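Local coordinates for CYCLIN domain-containing protein (PDB 6Z3U) that probably serves as the Cyclin H-type regulatory subunit of the CAK complex, activating its cyclin-dependent protein kinase together with MAT1, at residues Leu87-Phe92 / Ala348-Ile353; Met31-Asn36 / Leu81-Glu86; Ser237-Ala242 / Glu323-Met328; Leu137-Phe142 / Phe173-Gly178. All coordinates share one frame; numbering follows the deposited sequence.

Interaction 1 (Leu87-Phe92 / Ala348-Ile353)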
loop_
_atom_site.group_PDB
_atom_site.type_symbol
_atom_site.label_atom_id
_atom_site.label_comp_id
_atom_site.label_asym_id
_atom_site.label_seq_id
_atom_site.Cartn_x
_atom_site.Cartn_y
_atom_site.Cartn_z
ATOM N N LEU A 87 0.781 -25.882 13.498
ATOM C CA LEU A 87 -0.270 -24.875 13.393
ATOM C C LEU A 87 -0.719 -24.382 14.761
ATOM O O LEU A 87 -1.183 -23.244 14.888
ATOM C CB LEU A 87 -1.461 -25.452 12.626
ATOM C CG LEU A 87 -2.644 -24.530 12.331
ATOM C CD1 LEU A 87 -2.185 -23.260 11.646
ATOM C CD2 LEU A 87 -3.665 -25.265 11.476
ATOM N N LEU A 88 -0.605 -25.226 15.790
ATOM C CA LEU A 88 -1.023 -24.822 17.129
ATOM C C LEU A 88 -0.117 -23.727 17.679
ATOM O O LEU A 88 -0.596 -22.775 18.307
ATOM C CB LEU A 88 -1.036 -26.035 18.059
ATOM C CG LEU A 88 -2.029 -26.014 19.225
ATOM C CD1 LEU A 88 -2.064 -27.369 19.920
ATOM C CD2 LEU A 88 -1.688 -24.925 20.223
ATOM N N LEU A 89 1.193 -23.840 17.457
ATOM C CA LEU A 89 2.104 -22.808 17.942
ATOM C C LEU A 89 1.909 -21.503 17.181
ATOM O O LEU A 89 2.036 -20.418 17.758
ATOM C CB LEU A 89 3.551 -23.283 17.829
ATOM C CG LEU A 89 4.002 -24.375 18.803
ATOM C CD1 LEU A 89 5.489 -24.657 18.630
ATOM C CD2 LEU A 89 3.700 -23.988 20.242
ATOM N N VAL A 90 1.605 -21.586 15.885
ATOM C CA VAL A 90 1.330 -20.374 15.119
ATOM C C VAL A 90 0.131 -19.642 15.707
ATOM O O VAL A 90 0.140 -18.413 15.845
ATOM C CB VAL A 90 1.109 -20.714 13.634
ATOM C CG1 VAL A 90 0.612 -19.490 12.875
ATOM C CG2 VAL A 90 2.389 -21.238 13.020
ATOM N N THR A 91 -0.915 -20.386 16.071
ATOM C CA THR A 91 -2.091 -19.762 16.666
ATOM C C THR A 91 -1.760 -19.159 18.024
ATOM O O THR A 91 -2.223 -18.060 18.352
ATOM C CB THR A 91 -3.216 -20.789 16.792
ATOM O OG1 THR A 91 -3.421 -21.428 15.525
ATOM C CG2 THR A 91 -4.510 -20.124 17.228
ATOM N N PHE A 92 -0.960 -19.862 18.826
ATOM C CA PHE A 92 -0.589 -19.347 20.140
ATOM C C PHE A 92 0.210 -18.055 20.012
ATOM O O PHE A 92 -0.050 -17.077 20.722
ATOM C CB PHE A 92 0.204 -20.408 20.908
ATOM C CG PHE A 92 0.865 -19.890 22.155
ATOM C CD1 PHE A 92 0.134 -19.690 23.314
ATOM C CD2 PHE A 92 2.223 -19.618 22.172
ATOM C CE1 PHE A 92 0.742 -19.216 24.463
ATOM C CE2 PHE A 92 2.836 -19.144 23.318
ATOM C CZ PHE A 92 2.094 -18.944 24.465
ATOM N N ALA A 348 0.119 -26.918 29.894
ATOM C CA ALA A 348 -0.421 -28.219 29.520
ATOM C C ALA A 348 -0.379 -28.470 28.017
ATOM O O ALA A 348 -0.058 -29.583 27.589
ATOM C CB ALA A 348 -1.862 -28.347 30.019
ATOM N N GLN A 349 -0.694 -27.464 27.202
ATOM C CA GLN A 349 -0.827 -27.657 25.764
ATOM C C GLN A 349 0.324 -27.087 24.952
ATOM O O GLN A 349 0.673 -27.661 23.919
ATOM C CB GLN A 349 -2.129 -27.022 25.258
ATOM C CG GLN A 349 -3.394 -27.651 25.813
ATOM C CD GLN A 349 -4.649 -27.108 25.153
ATOM O OE1 GLN A 349 -5.570 -26.648 25.828
ATOM N NE2 GLN A 349 -4.692 -27.163 23.824
ATOM N N ILE A 350 0.919 -25.981 25.388
ATOM C CA ILE A 350 1.942 -25.303 24.597
ATOM C C ILE A 350 3.344 -25.746 24.994
ATOM O O ILE A 350 4.167 -26.072 24.136
ATOM C CB ILE A 350 1.781 -23.771 24.732
ATOM C CG1 ILE A 350 0.500 -23.298 24.036
ATOM C CG2 ILE A 350 3.005 -23.047 24.172
ATOM C CD1 ILE A 350 0.461 -23.563 22.541
ATOM N N GLN A 351 3.645 -25.751 26.293
ATOM C CA GLN A 351 5.008 -26.051 26.727
ATOM C C GLN A 351 5.507 -27.390 26.201
ATOM O O GLN A 351 6.649 -27.447 25.710
ATOM C CB GLN A 351 5.086 -25.986 28.256
ATOM C CG GLN A 351 6.491 -26.177 28.796
ATOM C CD GLN A 351 7.469 -25.167 28.223
ATOM O OE1 GLN A 351 7.218 -23.961 28.239
ATOM N NE2 GLN A 351 8.585 -25.659 27.694
ATOM N N PRO A 352 4.750 -28.488 26.281
ATOM C CA PRO A 352 5.226 -29.739 25.670
ATOM C C PRO A 352 5.682 -29.569 24.231
ATOM O O PRO A 352 6.681 -30.173 23.821
ATOM C CB PRO A 352 4.006 -30.667 25.764
ATOM C CG PRO A 352 3.086 -30.055 26.778
ATOM C CD PRO A 352 3.607 -28.708 27.183
ATOM N N ILE A 353 4.973 -28.754 23.449
ATOM C CA ILE A 353 5.315 -28.599 22.040
ATOM C C ILE A 353 6.624 -27.835 21.895
ATOM O O ILE A 353 7.484 -28.197 21.084
ATOM C CB ILE A 353 4.171 -27.902 21.282
ATOM C CG1 ILE A 353 2.814 -28.513 21.649
ATOM C CG2 ILE A 353 4.395 -28.000 19.780
ATOM C CD1 ILE A 353 2.744 -30.020 21.500
#
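Leu88 meets Ile350 methyl to methyl. Its CD2 lies 3.4 Å from Ile350 CD1, and the two side chains pass at a slant. Leu88 also touches Trp340, in the loop before helix 343-358. Leu89 starts off to the side of the partner helix, but its branched end bends in. Its CD1 packs 3.7 Å from Ile353 CG2, and its CD2 sits 4.0 Å from Ile350 CD1. Leu89 therefore lies against both isoleucines. It reaches Leu357, one turn further on, as well. The contact joins helix 83-103 to helix 343-358, which comes next after helix 313-330 and packs back on the N-terminal part of the chain. The axes of the two short segments approach to 10.5 Å, with their N-to-C directions 117° apart. Phe92 completes the set. Its CG is anti to the backbone N (chi1 169°), which brings the ring alongside Ile350. Ile350 CG2 stands over the middle of one ring face, 4.0 Å from the centroid of the Phe92 ring, in a CH-pi contact. The other branch of the isoleucine runs past the base of the ring, with Ile350 CD1 3.6 Å from Phe92 CB.

Interaction 2 (Met31-Asn36 / Leu81-Glu86)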
loop_
_atom_site.group_PDB
_atom_site.type_symbol
_atom_site.label_atom_id
_atom_site.label_comp_id
_atom_site.label_asym_id
_atom_site.label_seq_id
_atom_site.Cartn_x
_atom_site.Cartn_y
_atom_site.Cartn_z
ATOM N N MET A 31 -0.526 -27.306 1.504
ATOM C CA MET A 31 0.662 -26.462 1.596
ATOM C C MET A 31 1.338 -26.600 2.955
ATOM O O MET A 31 2.553 -26.811 3.036
ATOM C CB MET A 31 0.294 -25.002 1.323
ATOM C CG MET A 31 0.145 -24.683 -0.150
ATOM S SD MET A 31 -0.055 -22.928 -0.484
ATOM C CE MET A 31 -1.798 -22.730 -0.159
ATOM N N ARG A 32 0.563 -26.486 4.035
ATOM C CA ARG A 32 1.134 -26.561 5.376
ATOM C C ARG A 32 1.751 -27.925 5.646
ATOM O O ARG A 32 2.808 -28.021 6.281
ATOM C CB ARG A 32 0.046 -26.256 6.402
ATOM C CG ARG A 32 -0.298 -24.788 6.540
ATOM C CD ARG A 32 -1.571 -24.626 7.345
ATOM N NE ARG A 32 -1.759 -23.283 7.882
ATOM C CZ ARG A 32 -2.929 -22.811 8.302
ATOM N NH1 ARG A 32 -4.015 -23.570 8.228
ATOM N NH2 ARG A 32 -3.016 -21.583 8.793
ATOM N N GLU A 33 1.106 -28.994 5.169
ATOM C CA GLU A 33 1.634 -30.340 5.373
ATOM C C GLU A 33 2.903 -30.554 4.561
ATOM O O GLU A 33 3.875 -31.131 5.062
ATOM C CB GLU A 33 0.567 -31.375 4.999
ATOM C CG GLU A 33 0.543 -32.626 5.878
ATOM C CD GLU A 33 1.641 -33.622 5.551
ATOM O OE1 GLU A 33 1.979 -33.769 4.357
ATOM O OE2 GLU A 33 2.167 -34.259 6.491
ATOM N N LYS A 34 2.911 -30.091 3.308
ATOM C CA LYS A 34 4.096 -30.215 2.467
ATOM C C LYS A 34 5.240 -29.343 2.967
ATOM O O LYS A 34 6.408 -29.717 2.817
ATOM C CB LYS A 34 3.747 -29.853 1.022
ATOM C CG LYS A 34 2.893 -30.893 0.316
ATOM C CD LYS A 34 2.379 -30.392 -1.024
ATOM C CE LYS A 34 1.541 -31.454 -1.729
ATOM N NZ LYS A 34 1.146 -31.040 -3.105
ATOM N N THR A 35 4.932 -28.180 3.551
ATOM C CA THR A 35 5.975 -27.328 4.114
ATOM C C THR A 35 6.619 -27.990 5.326
ATOM O O THR A 35 7.841 -27.921 5.505
ATOM C CB THR A 35 5.386 -25.968 4.499
ATOM O OG1 THR A 35 4.799 -25.357 3.344
ATOM C CG2 THR A 35 6.470 -25.045 5.019
ATOM N N ASN A 36 5.799 -28.617 6.177
ATOM C CA ASN A 36 6.294 -29.370 7.326
ATOM C C ASN A 36 7.079 -30.597 6.892
ATOM O O ASN A 36 8.160 -30.867 7.423
ATOM C CB ASN A 36 5.108 -29.784 8.206
ATOM C CG ASN A 36 5.450 -30.899 9.184
ATOM O OD1 ASN A 36 5.440 -32.070 8.815
ATOM N ND2 ASN A 36 5.685 -30.544 10.447
ATOM N N LEU A 81 7.833 -31.968 14.886
ATOM C CA LEU A 81 6.486 -31.495 15.179
ATOM C C LEU A 81 5.490 -31.989 14.137
ATOM O O LEU A 81 5.813 -32.109 12.951
ATOM C CB LEU A 81 6.461 -29.966 15.238
ATOM C CG LEU A 81 7.154 -29.281 16.416
ATOM C CD1 LEU A 81 6.806 -27.802 16.437
ATOM C CD2 LEU A 81 6.754 -29.930 17.734
ATOM N N THR A 82 4.264 -32.277 14.593
ATOM C CA THR A 82 3.177 -32.634 13.694
ATOM C C THR A 82 2.610 -31.372 13.043
ATOM O O THR A 82 2.605 -30.301 13.657
ATOM C CB THR A 82 2.068 -33.349 14.464
ATOM O OG1 THR A 82 2.610 -33.948 15.647
ATOM C CG2 THR A 82 1.416 -34.429 13.622
ATOM N N PRO A 83 2.133 -31.465 11.795
ATOM C CA PRO A 83 1.513 -30.282 11.169
ATOM C C PRO A 83 0.484 -29.595 12.053
ATOM O O PRO A 83 0.410 -28.362 12.064
ATOM C CB PRO A 83 0.880 -30.863 9.896
ATOM C CG PRO A 83 1.746 -32.027 9.547
ATOM C CD PRO A 83 2.222 -32.603 10.859
ATOM N N ALA A 84 -0.313 -30.363 12.801
ATOM C CA ALA A 84 -1.278 -29.764 13.717
ATOM C C ALA A 84 -0.577 -29.074 14.880
ATOM O O ALA A 84 -0.966 -27.969 15.277
ATOM C CB ALA A 84 -2.246 -30.831 14.231
ATOM N N GLU A 85 0.460 -29.707 15.437
ATOM C CA GLU A 85 1.239 -29.061 16.489
ATOM C C GLU A 85 1.978 -27.843 15.959
ATOM O O GLU A 85 2.181 -26.870 16.694
ATOM C CB GLU A 85 2.235 -30.048 17.094
ATOM C CG GLU A 85 1.593 -31.221 17.815
ATOM C CD GLU A 85 2.614 -32.194 18.378
ATOM O OE1 GLU A 85 2.288 -32.894 19.360
ATOM O OE2 GLU A 85 3.741 -32.258 17.838
ATOM N N GLU A 86 2.386 -27.878 14.690
ATOM C CA GLU A 86 2.999 -26.711 14.071
ATOM C C GLU A 86 1.991 -25.575 13.977
ATOM O O GLU A 86 2.289 -24.431 14.337
ATOM C CB GLU A 86 3.540 -27.088 12.691
ATOM C CG GLU A 86 4.872 -26.451 12.329
ATOM C CD GLU A 86 5.431 -26.977 11.019
ATOM O OE1 GLU A 86 5.936 -28.118 11.006
ATOM O OE2 GLU A 86 5.375 -26.249 10.007
#
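Asn36 reaches from helix 25-48 to the start of helix 83-103 and touches Leu81, Pro83 and Glu86 there. The motif is a helix N-terminus: Thr82 is the N-cap residue, and Pro83 opens the first turn. A chi1 of 163° carries the Asn36 amide across to the other segment. Starting at the root, Asn36 CB passes 3.4 Å from Glu86 OE1. Asn36 CG then lies beside the proline ring, 3.9 Å from Pro83 CG. Asn36 OD1 rests against the same ring, 3.8 Å from Pro83 CG. At the tip, Asn36 ND2 makes two hydrogen bonds. Asn36 ND2 lies 3.0 Å from Leu81 O and comes from above the carbonyl plane. Asn36 ND2 also lies 2.5 Å from Glu86 OE1, on its syn side, in a bond that is nearly straight at 170°. That length is shorter than usual and is doubtful at this resolution. Both acceptors lie close to the amide plane, so the two bonds fix the rotation of the amide. Glu86 OE2 has a weak hydrogen bond to Ser126. Glu33, bent at chi2, brings its carboxylate end near Pro83, with Glu33 OE2 by Pro83 CG. The Thr82 side chain makes no capping bond, but Thr82 N donates to Glu85 OE2, three residues on, at 3.3 Å, on the anti side of that carboxylate oxygen.

Interaction 3 (Ser237-Ala242 / Glu323-Met328)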
loop_
_atom_site.group_PDB
_atom_site.type_symbol
_atom_site.label_atom_id
_atom_site.label_comp_id
_atom_site.label_asym_id
_atom_site.label_seq_id
_atom_site.Cartn_x
_atom_site.Cartn_y
_atom_site.Cartn_z
ATOM N N SER A 237 -15.167 -8.002 2.826
ATOM C CA SER A 237 -16.608 -7.791 2.903
ATOM C C SER A 237 -17.295 -9.012 3.500
ATOM O O SER A 237 -18.184 -8.884 4.348
ATOM C CB SER A 237 -17.178 -7.487 1.518
ATOM O OG SER A 237 -17.009 -8.590 0.642
ATOM N N GLN A 238 -16.888 -10.207 3.069
ATOM C CA GLN A 238 -17.483 -11.428 3.598
ATOM C C GLN A 238 -17.185 -11.580 5.085
ATOM O O GLN A 238 -18.082 -11.875 5.884
ATOM C CB GLN A 238 -16.966 -12.632 2.810
ATOM C CG GLN A 238 -17.404 -12.640 1.353
ATOM C CD GLN A 238 -16.683 -13.688 0.527
ATOM O OE1 GLN A 238 -15.806 -14.390 1.026
ATOM N NE2 GLN A 238 -17.050 -13.796 -0.743
ATOM N N ILE A 239 -15.924 -11.386 5.476
ATOM C CA ILE A 239 -15.565 -11.462 6.890
ATOM C C ILE A 239 -16.286 -10.378 7.680
ATOM O O ILE A 239 -16.793 -10.623 8.782
ATOM C CB ILE A 239 -14.037 -11.360 7.060
ATOM C CG1 ILE A 239 -13.346 -12.544 6.382
ATOM C CG2 ILE A 239 -13.668 -11.294 8.535
ATOM C CD1 ILE A 239 -11.841 -12.417 6.318
ATOM N N MET A 240 -16.338 -9.161 7.134
ATOM C CA MET A 240 -16.987 -8.056 7.833
ATOM C C MET A 240 -18.454 -8.364 8.106
ATOM O O MET A 240 -18.942 -8.174 9.225
ATOM C CB MET A 240 -16.845 -6.770 7.015
ATOM C CG MET A 240 -17.589 -5.581 7.591
ATOM S SD MET A 240 -19.281 -5.474 6.988
ATOM C CE MET A 240 -20.161 -5.149 8.509
ATOM N N LEU A 241 -19.178 -8.835 7.087
ATOM C CA LEU A 241 -20.578 -9.195 7.285
ATOM C C LEU A 241 -20.726 -10.332 8.288
ATOM O O LEU A 241 -21.705 -10.373 9.042
ATOM C CB LEU A 241 -21.215 -9.578 5.947
ATOM C CG LEU A 241 -21.416 -8.444 4.938
ATOM C CD1 LEU A 241 -21.711 -9.003 3.556
ATOM C CD2 LEU A 241 -22.535 -7.514 5.384
ATOM N N ALA A 242 -19.759 -11.252 8.326
ATOM C CA ALA A 242 -19.843 -12.370 9.261
ATOM C C ALA A 242 -19.706 -11.896 10.702
ATOM O O ALA A 242 -20.468 -12.326 11.577
ATOM C CB ALA A 242 -18.771 -13.407 8.932
ATOM N N GLU A 323 -22.369 -17.571 6.015
ATOM C CA GLU A 323 -22.665 -18.530 7.075
ATOM C C GLU A 323 -21.478 -19.453 7.315
ATOM O O GLU A 323 -21.186 -19.820 8.459
ATOM C CB GLU A 323 -23.913 -19.336 6.716
ATOM C CG GLU A 323 -24.623 -19.974 7.905
ATOM C CD GLU A 323 -25.113 -18.952 8.915
ATOM O OE1 GLU A 323 -24.970 -19.197 10.131
ATOM O OE2 GLU A 323 -25.637 -17.901 8.489
ATOM N N ALA A 324 -20.780 -19.840 6.245
ATOM C CA ALA A 324 -19.564 -20.630 6.407
ATOM C C ALA A 324 -18.502 -19.839 7.159
ATOM O O ALA A 324 -17.818 -20.378 8.036
ATOM C CB ALA A 324 -19.042 -21.075 5.041
ATOM N N CYS A 325 -18.351 -18.554 6.829
ATOM C CA CYS A 325 -17.421 -17.704 7.565
ATOM C C CYS A 325 -17.909 -17.460 8.987
ATOM O O CYS A 325 -17.105 -17.399 9.925
ATOM C CB CYS A 325 -17.236 -16.377 6.830
ATOM S SG CYS A 325 -16.083 -15.240 7.629
ATOM N N ARG A 326 -19.223 -17.312 9.164
ATOM C CA ARG A 326 -19.773 -17.097 10.498
ATOM C C ARG A 326 -19.416 -18.249 11.428
ATOM O O ARG A 326 -19.137 -18.037 12.615
ATOM C CB ARG A 326 -21.289 -16.926 10.410
ATOM C CG ARG A 326 -21.913 -16.237 11.608
ATOM C CD ARG A 326 -23.431 -16.203 11.487
ATOM N NE ARG A 326 -24.068 -15.455 12.568
ATOM C CZ ARG A 326 -24.420 -15.974 13.742
ATOM N NH1 ARG A 326 -24.197 -17.256 14.009
ATOM N NH2 ARG A 326 -24.997 -15.206 14.657
ATOM N N ASP A 327 -19.417 -19.478 10.907
ATOM C CA ASP A 327 -19.096 -20.637 11.732
ATOM C C ASP A 327 -17.602 -20.717 12.024
ATOM O O ASP A 327 -17.199 -21.100 13.129
ATOM C CB ASP A 327 -19.580 -21.914 11.043
ATOM C CG ASP A 327 -21.095 -21.983 10.941
ATOM O OD1 ASP A 327 -21.780 -21.506 11.870
ATOM O OD2 ASP A 327 -21.602 -22.511 9.928
ATOM N N MET A 328 -16.764 -20.363 11.047
ATOM C CA MET A 328 -15.322 -20.375 11.276
ATOM C C MET A 328 -14.929 -19.378 12.360
ATOM O O MET A 328 -14.084 -19.677 13.211
ATOM C CB MET A 328 -14.581 -20.072 9.973
ATOM C CG MET A 328 -13.067 -20.087 10.115
ATOM S SD MET A 328 -12.194 -20.105 8.535
ATOM C CE MET A 328 -11.190 -21.577 8.731
#
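Ala242 and Arg326 mark the closest approach of the two backbones, with Ala242 CA and Arg326 CA 4.9 Å apart. Their helices, 236-247 and 313-330, belong to the C-terminal cyclin domain, an all-helical fold. The two short segments cross at -64°, with their axes 8.7 Å apart. Small residues, Ala242 and Cys325, sit at the crossing, consistent with the close approach. Ala242 CB points at the partner helix and packs against its main chain, 3.9 Å from Arg326 N. Cys325 provides the main side chain from the other helix. With chi1 at -179°, its SG turns directly away from its own backbone N and crosses to the first helix. There Cys325 SG lies 3.5 Å from Ala242 CB. Cys325 SG is also 3.9 Å from Ile239 CA, while Ile239 CG1 brushes the same sulfur. Phe234, in the loop before helix 236-247, touches both Ile239 and Cys325. Gln238 has only a small share in the contact. Its NE2 donates to Val60 O of the RING-type domain-containing subunit, probably MAT1, so the outer side of helix 236-247 faces that chain. Arg326 stretches along the first helix, extended from CG to NE, and its NH2 bonds to Ser245 O. On the way, Arg326 CG passes 4.2 Å from Ala242 O.

Interaction 4 (Leu137-Phe142 / Phe173-Gly178)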
loop_
_atom_site.group_PDB
_atom_site.type_symbol
_atom_site.label_atom_id
_atom_site.label_comp_id
_atom_site.label_asym_id
_atom_site.label_seq_id
_atom_site.Cartn_x
_atom_site.Cartn_y
_atom_site.Cartn_z
ATOM N N LEU A 137 8.130 -10.528 16.681
ATOM C CA LEU A 137 8.523 -9.125 16.728
ATOM C C LEU A 137 8.755 -8.565 15.331
ATOM O O LEU A 137 8.434 -7.402 15.060
ATOM C CB LEU A 137 9.779 -8.967 17.583
ATOM C CG LEU A 137 9.547 -8.918 19.093
ATOM C CD1 LEU A 137 10.845 -9.138 19.852
ATOM C CD2 LEU A 137 8.923 -7.588 19.474
ATOM N N VAL A 138 9.317 -9.375 14.430
ATOM C CA VAL A 138 9.583 -8.907 13.073
ATOM C C VAL A 138 8.282 -8.560 12.361
ATOM O O VAL A 138 8.195 -7.550 11.653
ATOM C CB VAL A 138 10.383 -9.968 12.295
ATOM C CG1 VAL A 138 10.601 -9.519 10.863
ATOM C CG2 VAL A 138 11.712 -10.247 12.988
ATOM N N ALA A 139 7.250 -9.388 12.541
ATOM C CA ALA A 139 5.975 -9.128 11.880
ATOM C C ALA A 139 5.340 -7.834 12.372
ATOM O O ALA A 139 4.648 -7.154 11.606
ATOM C CB ALA A 139 5.022 -10.302 12.101
ATOM N N LEU A 140 5.550 -7.486 13.644
ATOM C CA LEU A 140 5.045 -6.215 14.154
ATOM C C LEU A 140 5.848 -5.043 13.601
ATOM O O LEU A 140 5.276 -4.013 13.226
ATOM C CB LEU A 140 5.081 -6.213 15.681
ATOM C CG LEU A 140 3.916 -6.914 16.382
ATOM C CD1 LEU A 140 4.257 -7.199 17.834
ATOM C CD2 LEU A 140 2.658 -6.077 16.296
ATOM N N PHE A 141 7.173 -5.179 13.541
ATOM C CA PHE A 141 8.005 -4.096 13.030
ATOM C C PHE A 141 7.755 -3.865 11.545
ATOM O O PHE A 141 7.611 -2.720 11.101
ATOM C CB PHE A 141 9.479 -4.404 13.283
ATOM C CG PHE A 141 10.410 -3.313 12.843
ATOM C CD1 PHE A 141 10.451 -2.106 13.518
ATOM C CD2 PHE A 141 11.250 -3.497 11.759
ATOM C CE1 PHE A 141 11.307 -1.101 13.118
ATOM C CE2 PHE A 141 12.111 -2.499 11.356
ATOM C CZ PHE A 141 12.139 -1.299 12.036
ATOM N N PHE A 142 7.707 -4.942 10.760
ATOM C CA PHE A 142 7.447 -4.799 9.332
ATOM C C PHE A 142 5.996 -4.414 9.066
ATOM O O PHE A 142 5.704 -3.751 8.064
ATOM C CB PHE A 142 7.804 -6.098 8.610
ATOM C CG PHE A 142 8.104 -5.919 7.151
ATOM C CD1 PHE A 142 9.180 -5.149 6.742
ATOM C CD2 PHE A 142 7.322 -6.534 6.188
ATOM C CE1 PHE A 142 9.464 -4.985 5.401
ATOM C CE2 PHE A 142 7.602 -6.376 4.844
ATOM C CZ PHE A 142 8.674 -5.602 4.450
ATOM N N PHE A 173 14.151 -8.862 6.223
ATOM C CA PHE A 173 14.164 -9.263 4.820
ATOM C C PHE A 173 13.691 -10.700 4.657
ATOM O O PHE A 173 13.039 -11.038 3.662
ATOM C CB PHE A 173 15.564 -9.093 4.231
ATOM C CG PHE A 173 15.603 -9.199 2.734
ATOM C CD1 PHE A 173 14.883 -8.314 1.945
ATOM C CD2 PHE A 173 16.354 -10.182 2.112
ATOM C CE1 PHE A 173 14.914 -8.406 0.568
ATOM C CE2 PHE A 173 16.390 -10.280 0.734
ATOM C CZ PHE A 173 15.667 -9.390 -0.040
ATOM N N LEU A 174 14.018 -11.562 5.617
ATOM C CA LEU A 174 13.522 -12.933 5.575
ATOM C C LEU A 174 11.998 -12.954 5.546
ATOM O O LEU A 174 11.389 -13.666 4.740
ATOM C CB LEU A 174 14.058 -13.710 6.779
ATOM C CG LEU A 174 13.745 -15.206 6.807
ATOM C CD1 LEU A 174 14.457 -15.930 5.668
ATOM C CD2 LEU A 174 14.128 -15.802 8.156
ATOM N N LEU A 175 11.363 -12.162 6.413
ATOM C CA LEU A 175 9.906 -12.079 6.406
ATOM C C LEU A 175 9.394 -11.582 5.062
ATOM O O LEU A 175 8.391 -12.088 4.543
ATOM C CB LEU A 175 9.433 -11.160 7.534
ATOM C CG LEU A 175 7.937 -10.848 7.583
ATOM C CD1 LEU A 175 7.138 -12.091 7.946
ATOM C CD2 LEU A 175 7.655 -9.717 8.562
ATOM N N CYS A 176 10.073 -10.593 4.478
ATOM C CA CYS A 176 9.615 -10.037 3.210
ATOM C C CYS A 176 9.532 -11.120 2.143
ATOM O O CYS A 176 8.553 -11.188 1.391
ATOM C CB CYS A 176 10.547 -8.908 2.772
ATOM S SG CYS A 176 9.857 -7.815 1.509
ATOM N N GLN A 177 10.546 -11.985 2.070
ATOM C CA GLN A 177 10.493 -13.098 1.129
ATOM C C GLN A 177 9.375 -14.070 1.486
ATOM O O GLN A 177 8.667 -14.564 0.601
ATOM C CB GLN A 177 11.834 -13.833 1.099
ATOM C CG GLN A 177 13.045 -12.965 0.789
ATOM C CD GLN A 177 14.355 -13.732 0.915
ATOM O OE1 GLN A 177 14.820 -14.335 -0.049
ATOM N NE2 GLN A 177 15.013 -13.607 2.064
ATOM N N GLY A 178 9.196 -14.350 2.777
ATOM C CA GLY A 178 8.201 -15.330 3.177
ATOM C C GLY A 178 6.799 -14.959 2.737
ATOM O O GLY A 178 6.036 -15.813 2.277
#
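Cys176 and Phe142 form a sulfur-aromatic contact, the one feature here beyond plain apolar packing. Cys176 SG lies 5.0 Å from the centroid of the Phe142 ring and 61° off its normal, so the approach is oblique. The nearest ring atom is the far one: Phe142 CZ is 3.9 Å from Cys176 SG. The first torsion of Phe142, -157°, swings the ring out toward the sulfur. The base of the same side chain serves Leu175, whose CD2 packs 3.6 Å from Phe142 CB. This contact lies in the N-terminal cyclin domain and joins helix 132-146 to helix 172-178. The two short segments are almost perpendicular, at 82°. Leu175 makes most of the apolar contacts. Its CD2 methyl enters between Val138, Ala139 and Phe142, reaching 3.7 Å from Val138 CG1 and 3.8 Å from Ala139 CA. The Val138 and Leu175 side chains lie alongside each other but point opposite ways. Phe121 of helix 108-124 also packs on Leu175. The kinase subunit lies next to both helices: its Met134 packs on Phe142, and its Ser162 OG is hydrogen-bonded to Gln177 OE1.

Interactions 1 and 2 share helix 83-103 and touch each other. Leu81, from interaction 2, packs on Leu89 and Ile353 of interaction 1. Together they bind helices 25-48 and 343-358, far apart in the chain, to one shared helix. Interaction 1 is buried and apolar. Interaction 2 is only partly buried and is the polar one, resting on amide hydrogen bonds. Interactions 3 and 4 stand about 28 Å apart between centres, on opposite sides of the chain's centre and in different cyclin domains. Both are buried helix crossings with a cysteine sulfur. Interaction 3 adjoins the RING-type subunit, whereas interaction 4 adjoins the kinase subunit.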